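Local coordinates for protocatechuate decarboxylase (Klebsiella pneumoniae, PDB 5O3M), which decarboxylates 3,4-dihydroxybenzoic acid to catechol and, as a UbiD-family enzyme dependent on prenylated flavin, can also run the reverse para-carboxylation of catechols, at residues Phe168-Leu173 / His305-Phe310; Glu423-Phe428 / Leu434-Thr439. All coordinates share one frame; numbering follows the deposited sequence.

Contact 1: residues Phe168-Leu173 / His305-Phe310; sequences FFCLGL and HAMPEF. With 9JE (pentane-1,5-diol), chain G.
Met-307 meets Phe-168 and Cys-170 through its thioether: chi1 sets CG between the backbone N and the carbonyl carbon, the chain then runs extended, and a bend at chi3 (-72°) leaves the methyl CE about as far from Cys-170 SG as the sulfur is. Phe-168 and Cys-170 both hold their side chains beside the backbone N, and both CB atoms point at the facing segment. The result is a Met-aromatic contact: Met-307 SD lies 4.2 Å from the centroid of the Phe-168 ring, only 18° off its normal, hence over one face, somewhat toward the CD2 side. The same sulfur lies 3.6 Å from Cys-170 SG, and Met-307 CE is 3.7 Å from that thiol sulfur, so the one sulfur touches the ring face and the thiol from roughly perpendicular directions. At the far end of the ring, Phe-168 CE1 comes within 3.5 Å of Ala-306 O, an oblique approach.

Beyond the sulfurs, O07 of the bound pentane-1,5-diol donates a hydrogen bond to Cys-170 O (2.8 Å), which places this packing beside a ligand pocket that also includes Leu-340 and His-347.

The two strands cross at -43° with axes 10.0 Å apart, too far for direct pairing. Strand 168-177 runs antiparallel between 185-196 and 224-230, while 305-308 pairs with 314-316; Cys-193 and Arg-191 of strand 185-196 touch Phe-168 and Met-307 respectively.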
loop_
_atom_site.group_PDB
_atom_site.type_symbol
_atom_site.label_atom_id
_atom_site.label_comp_id
_atom_site.label_asym_id
_atom_site.label_seq_id
_atom_site.Cartn_x
_atom_site.Cartn_y
_atom_site.Cartn_z
ATOM N N PHE A 168 -44.037 4.871 18.198
ATOM C CA PHE A 168 -43.947 4.440 16.802
ATOM C C PHE A 168 -44.853 3.251 16.488
ATOM O O PHE A 168 -45.061 2.367 17.327
ATOM C CB PHE A 168 -42.503 4.037 16.425
ATOM C CG PHE A 168 -41.625 5.195 16.041
ATOM C CD1 PHE A 168 -41.016 5.977 17.017
ATOM C CD2 PHE A 168 -41.391 5.489 14.702
ATOM C CE1 PHE A 168 -40.205 7.045 16.665
ATOM C CE2 PHE A 168 -40.568 6.556 14.340
ATOM C CZ PHE A 168 -39.983 7.334 15.328
ATOM N N PHE A 169 -45.382 3.235 15.263
ATOM C CA PHE A 169 -45.754 2.005 14.575
ATOM C C PHE A 169 -44.649 1.693 13.575
ATOM O O PHE A 169 -44.321 2.536 12.726
ATOM C CB PHE A 169 -47.097 2.137 13.850
ATOM C CG PHE A 169 -48.231 2.640 14.731
ATOM C CD1 PHE A 169 -48.810 1.818 15.687
ATOM C CD2 PHE A 169 -48.718 3.930 14.584
ATOM C CE1 PHE A 169 -49.850 2.279 16.490
ATOM C CE2 PHE A 169 -49.744 4.394 15.379
ATOM C CZ PHE A 169 -50.321 3.559 16.329
ATOM N N CYS A 170 -44.069 0.496 13.677
ATOM C CA CYS A 170 -42.891 0.143 12.889
ATOM C C CYS A 170 -43.167 -0.834 11.760
ATOM O O CYS A 170 -42.252 -1.136 10.990
ATOM C CB CYS A 170 -41.792 -0.436 13.792
ATOM S SG CYS A 170 -41.073 0.768 14.950
ATOM N N LEU A 171 -44.389 -1.335 11.621
ATOM C CA LEU A 171 -44.679 -2.296 10.560
ATOM C C LEU A 171 -45.901 -1.859 9.765
ATOM O O LEU A 171 -46.818 -2.638 9.504
ATOM C CB LEU A 171 -44.851 -3.698 11.139
ATOM C CG LEU A 171 -43.552 -4.462 11.411
ATOM C CD1 LEU A 171 -43.853 -5.815 11.979
ATOM C CD2 LEU A 171 -42.703 -4.597 10.126
ATOM N N GLY A 172 -45.918 -0.587 9.361
ATOM C CA GLY A 172 -47.027 -0.034 8.610
ATOM C C GLY A 172 -46.904 -0.218 7.111
ATOM O O GLY A 172 -45.983 0.319 6.481
ATOM N N LEU A 173 -47.827 -0.973 6.522
ATOM C CA LEU A 173 -47.828 -1.209 5.079
ATOM C C LEU A 173 -48.757 -0.192 4.417
ATOM O O LEU A 173 -49.986 -0.257 4.563
ATOM C CB LEU A 173 -48.246 -2.640 4.761
ATOM C CG LEU A 173 -48.140 -3.030 3.287
ATOM C CD1 LEU A 173 -46.742 -3.622 2.958
ATOM C CD2 LEU A 173 -49.250 -4.009 2.932
ATOM N N HIS A 305 -33.493 12.226 18.667
ATOM C CA HIS A 305 -33.392 10.964 17.954
ATOM C C HIS A 305 -34.738 10.576 17.365
ATOM O O HIS A 305 -35.779 11.176 17.652
ATOM C CB HIS A 305 -32.874 9.845 18.869
ATOM C CG HIS A 305 -31.507 10.108 19.414
ATOM N ND1 HIS A 305 -31.295 10.647 20.666
ATOM C CD2 HIS A 305 -30.281 9.938 18.866
ATOM C CE1 HIS A 305 -29.998 10.778 20.875
ATOM N NE2 HIS A 305 -29.360 10.361 19.796
ATOM N N ALA A 306 -34.684 9.551 16.521
ATOM C CA ALA A 306 -35.858 8.932 15.937
ATOM C C ALA A 306 -36.149 7.634 16.694
ATOM O O ALA A 306 -36.904 7.630 17.670
ATOM C CB ALA A 306 -35.625 8.709 14.433
ATOM N N MET A 307 -35.539 6.532 16.272
ATOM C CA MET A 307 -35.543 5.293 17.039
ATOM C C MET A 307 -34.307 4.496 16.645
ATOM O O MET A 307 -33.515 4.969 15.817
ATOM C CB MET A 307 -36.813 4.479 16.777
ATOM C CG MET A 307 -36.997 4.173 15.305
ATOM S SD MET A 307 -38.267 2.954 14.993
ATOM C CE MET A 307 -37.483 1.452 15.570
ATOM N N PRO A 308 -34.119 3.292 17.200
ATOM C CA PRO A 308 -32.991 2.439 16.780
ATOM C C PRO A 308 -33.054 2.080 15.295
ATOM O O PRO A 308 -34.094 1.673 14.776
ATOM C CB PRO A 308 -33.144 1.198 17.672
ATOM C CG PRO A 308 -33.846 1.736 18.925
ATOM C CD PRO A 308 -34.827 2.744 18.374
ATOM N N GLU A 309 -31.920 2.246 14.610
ATOM C CA GLU A 309 -31.752 1.879 13.207
ATOM C C GLU A 309 -31.109 0.489 13.097
ATOM O O GLU A 309 -30.505 -0.020 14.046
ATOM C CB GLU A 309 -30.904 2.932 12.474
ATOM C CG GLU A 309 -31.382 4.415 12.602
ATOM C CD GLU A 309 -32.718 4.690 11.912
ATOM O OE1 GLU A 309 -33.247 3.794 11.212
ATOM O OE2 GLU A 309 -33.251 5.802 12.077
ATOM N N PHE A 310 -31.257 -0.130 11.927
ATOM C CA PHE A 310 -30.819 -1.518 11.768
ATOM C C PHE A 310 -29.323 -1.767 12.034
ATOM O O PHE A 310 -28.987 -2.910 12.402
ATOM C CB PHE A 310 -31.218 -2.028 10.365
ATOM C CG PHE A 310 -30.474 -1.359 9.229
ATOM C CD1 PHE A 310 -31.012 -0.250 8.586
ATOM C CD2 PHE A 310 -29.226 -1.850 8.801
ATOM C CE1 PHE A 310 -30.327 0.380 7.539
ATOM C CE2 PHE A 310 -28.510 -1.217 7.750
ATOM C CZ PHE A 310 -29.058 -0.108 7.114
HETATM C C02 9JE G . -37.661 -2.501 5.290
HETATM C C03 9JE G . -38.284 -3.295 6.421
HETATM C C04 9JE G . -37.913 -2.779 7.810
HETATM C C05 9JE G . -39.061 -2.053 8.519
HETATM C C06 9JE G . -38.634 -1.366 9.825
HETATM O O01 9JE G . -36.839 -3.359 4.549
HETATM O O07 9JE G . -39.652 -0.511 10.303
#

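Contact 2: residues Glu423-Phe428 / Leu434-Thr439; sequences EDVDIF and LWAMTT. With 9JE (pentane-1,5-diol), chain H.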
loop_
_atom_site.group_PDB
_atom_site.type_symbol
_atom_site.label_atom_id
_atom_site.label_comp_id
_atom_site.label_asym_id
_atom_site.label_seq_id
_atom_site.Cartn_x
_atom_site.Cartn_y
_atom_site.Cartn_z
ATOM N N GLU A 423 -17.629 -24.010 -0.584
ATOM C CA GLU A 423 -18.870 -24.719 -0.314
ATOM C C GLU A 423 -18.812 -25.576 0.942
ATOM O O GLU A 423 -19.850 -26.105 1.333
ATOM C CB GLU A 423 -19.270 -25.597 -1.504
ATOM C CG GLU A 423 -18.394 -26.826 -1.704
ATOM C CD GLU A 423 -17.194 -26.573 -2.621
ATOM O OE1 GLU A 423 -16.784 -25.405 -2.810
ATOM O OE2 GLU A 423 -16.658 -27.566 -3.153
ATOM N N ASP A 424 -17.651 -25.712 1.592
ATOM C CA ASP A 424 -17.551 -26.467 2.839
ATOM C C ASP A 424 -17.554 -25.567 4.073
ATOM O O ASP A 424 -17.182 -26.013 5.163
ATOM C CB ASP A 424 -16.301 -27.362 2.838
ATOM C CG ASP A 424 -15.007 -26.563 2.693
ATOM O OD1 ASP A 424 -15.090 -25.345 2.407
ATOM O OD2 ASP A 424 -13.910 -27.142 2.873
ATOM N N VAL A 425 -17.947 -24.308 3.926
ATOM C CA VAL A 425 -18.041 -23.372 5.042
ATOM C C VAL A 425 -19.505 -23.005 5.213
ATOM O O VAL A 425 -20.174 -22.639 4.242
ATOM C CB VAL A 425 -17.200 -22.099 4.817
ATOM C CG1 VAL A 425 -17.307 -21.189 6.048
ATOM C CG2 VAL A 425 -15.725 -22.426 4.490
ATOM N N ASP A 426 -19.994 -23.079 6.443
ATOM C CA ASP A 426 -21.403 -22.787 6.718
ATOM C C ASP A 426 -21.574 -21.275 6.854
ATOM O O ASP A 426 -21.198 -20.684 7.876
ATOM C CB ASP A 426 -21.857 -23.518 7.981
ATOM C CG ASP A 426 -23.339 -23.261 8.308
ATOM O OD1 ASP A 426 -23.864 -23.907 9.240
ATOM O OD2 ASP A 426 -23.982 -22.436 7.621
ATOM N N ILE A 427 -22.129 -20.633 5.824
ATOM C CA ILE A 427 -22.155 -19.174 5.839
ATOM C C ILE A 427 -23.098 -18.616 6.898
ATOM O O ILE A 427 -22.990 -17.438 7.237
ATOM C CB ILE A 427 -22.551 -18.589 4.476
ATOM C CG1 ILE A 427 -23.957 -19.070 4.087
ATOM C CG2 ILE A 427 -21.466 -18.880 3.411
ATOM C CD1 ILE A 427 -24.395 -18.540 2.728
ATOM N N PHE A 428 -24.024 -19.416 7.420
ATOM C CA PHE A 428 -24.924 -18.990 8.494
ATOM C C PHE A 428 -24.333 -19.192 9.879
ATOM O O PHE A 428 -25.015 -18.920 10.867
ATOM C CB PHE A 428 -26.256 -19.736 8.389
ATOM C CG PHE A 428 -26.921 -19.542 7.069
ATOM C CD1 PHE A 428 -27.568 -18.342 6.783
ATOM C CD2 PHE A 428 -26.861 -20.534 6.090
ATOM C CE1 PHE A 428 -28.170 -18.139 5.543
ATOM C CE2 PHE A 428 -27.445 -20.343 4.855
ATOM C CZ PHE A 428 -28.102 -19.138 4.577
ATOM N N LEU A 434 -15.484 -16.959 10.637
ATOM C CA LEU A 434 -14.208 -16.566 11.231
ATOM C C LEU A 434 -13.136 -17.643 11.046
ATOM O O LEU A 434 -11.943 -17.328 10.943
ATOM C CB LEU A 434 -14.407 -16.233 12.716
ATOM C CG LEU A 434 -15.122 -14.883 12.914
ATOM C CD1 LEU A 434 -15.541 -14.633 14.346
ATOM C CD2 LEU A 434 -14.244 -13.690 12.404
ATOM N N TRP A 435 -13.530 -18.915 11.011
ATOM C CA TRP A 435 -12.567 -19.979 10.750
ATOM C C TRP A 435 -11.986 -19.847 9.350
ATOM O O TRP A 435 -10.787 -20.066 9.141
ATOM C CB TRP A 435 -13.231 -21.349 10.930
ATOM C CG TRP A 435 -12.380 -22.504 10.484
ATOM C CD1 TRP A 435 -11.390 -23.115 11.197
ATOM C CD2 TRP A 435 -12.421 -23.163 9.208
ATOM N NE1 TRP A 435 -10.829 -24.125 10.453
ATOM C CE2 TRP A 435 -11.441 -24.171 9.227
ATOM C CE3 TRP A 435 -13.206 -23.007 8.059
ATOM C CZ2 TRP A 435 -11.219 -25.028 8.135
ATOM C CZ3 TRP A 435 -12.978 -23.848 6.971
ATOM C CH2 TRP A 435 -11.987 -24.848 7.022
ATOM N N ALA A 436 -12.818 -19.496 8.371
ATOM C CA ALA A 436 -12.287 -19.325 7.027
ATOM C C ALA A 436 -11.391 -18.096 6.955
ATOM O O ALA A 436 -10.416 -18.089 6.194
ATOM C CB ALA A 436 -13.425 -19.227 6.003
ATOM N N MET A 437 -11.707 -17.063 7.749
ATOM C CA MET A 437 -10.875 -15.878 7.884
ATOM C C MET A 437 -9.586 -16.159 8.620
ATOM O O MET A 437 -8.705 -15.293 8.641
ATOM C CB MET A 437 -11.626 -14.781 8.632
ATOM C CG MET A 437 -12.992 -14.477 8.078
ATOM S SD MET A 437 -13.283 -12.702 8.151
ATOM C CE MET A 437 -12.306 -12.233 6.739
ATOM N N THR A 438 -9.460 -17.325 9.244
ATOM C CA THR A 438 -8.277 -17.641 10.036
ATOM C C THR A 438 -7.309 -18.584 9.322
ATOM O O THR A 438 -6.085 -18.381 9.378
ATOM C CB THR A 438 -8.725 -18.243 11.372
ATOM O OG1 THR A 438 -9.581 -17.307 12.039
ATOM C CG2 THR A 438 -7.525 -18.625 12.269
ATOM N N THR A 439 -7.820 -19.599 8.629
ATOM C CA THR A 439 -6.973 -20.622 8.024
ATOM C C THR A 439 -6.927 -20.546 6.502
ATOM O O THR A 439 -6.142 -21.272 5.892
ATOM C CB THR A 439 -7.438 -22.034 8.455
ATOM O OG1 THR A 439 -8.725 -22.318 7.892
ATOM C CG2 THR A 439 -7.539 -22.158 9.988
HETATM C C02 9JE H . -12.376 -25.954 -0.200
HETATM C C03 9JE H . -13.553 -26.756 -0.725
HETATM C C04 9JE H . -13.445 -28.265 -0.549
HETATM C C05 9JE H . -14.879 -28.810 -0.761
HETATM C C06 9JE H . -14.871 -30.332 -0.719
HETATM O O01 9JE H . -11.412 -26.034 -1.225
HETATM O O07 9JE H . -13.709 -30.648 0.079
#
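Val-425 turns its CG2 methyl to the rim of the Trp-435 indole. The methyl lies at the edge, near the ring plane, and touches Trp-435 CZ3 at 4.0 Å, so this is an edge contact and not a CH-pi contact over the face. On the helix side, CG of Trp-435 is anti to the backbone N (chi1 171°), which swings the six-membered ring toward the loop; on the loop side, Val-425 CG2 is anti to its own carbonyl carbon. The same methyl also reaches Ala-436 CB, 4.2 Å away, and so bridges two successive residues of the helix. All three residues are buried, and the interface is small, 117 Å² over both sides, as expected when one branched side chain does the touching.

One face of the indole carries Thr-439 OG1, 3.5 Å above the plane and offset toward the rim. Trp-435 NE1 is hydrogen-bonded to Pro-311 O of the second subunit, and Arg-495 adds a cation-pi contact.

The loop has its own order. Asp-426 OD2 accepts from Phe-428 N (3.0 Å, N-H...O angle 143°), met from above the carboxylate plane. Just before it, the carboxylates of Glu-423 and Asp-424 flank the bound pentane-1,5-diol, with Glu-423 OE2 3.2 Å from C05 of the diol; Asp-424 also forms a salt bridge with Arg-440.

The arrangement is a strand-loop-helix connection, from strand 417-422 to helix 430-439, with an Asx turn in the loop and a diol site at its start.

Overall arrangement
Contact 1 closes along the chain before contact 2 opens, and the two do not touch: their centres are 34 Å apart and their nearest atoms about 16 Å. They share no sheet. Contact 1 lies 11 Å from the centre of the chain, in the Rift-related domain, where strand 168-177 belongs to a large antiparallel sheet; contact 2, 26 Å from that centre, falls in the C-terminal domain and follows strand 417-422 of a separate mixed sheet. Each borders a different pentane-1,5-diol molecule, so the diol marks two separate pockets. Both contacts also reach the second subunit: Pro-308 packs on its Ala-496, whereas the helix of contact 2 makes several hydrogen bonds to it.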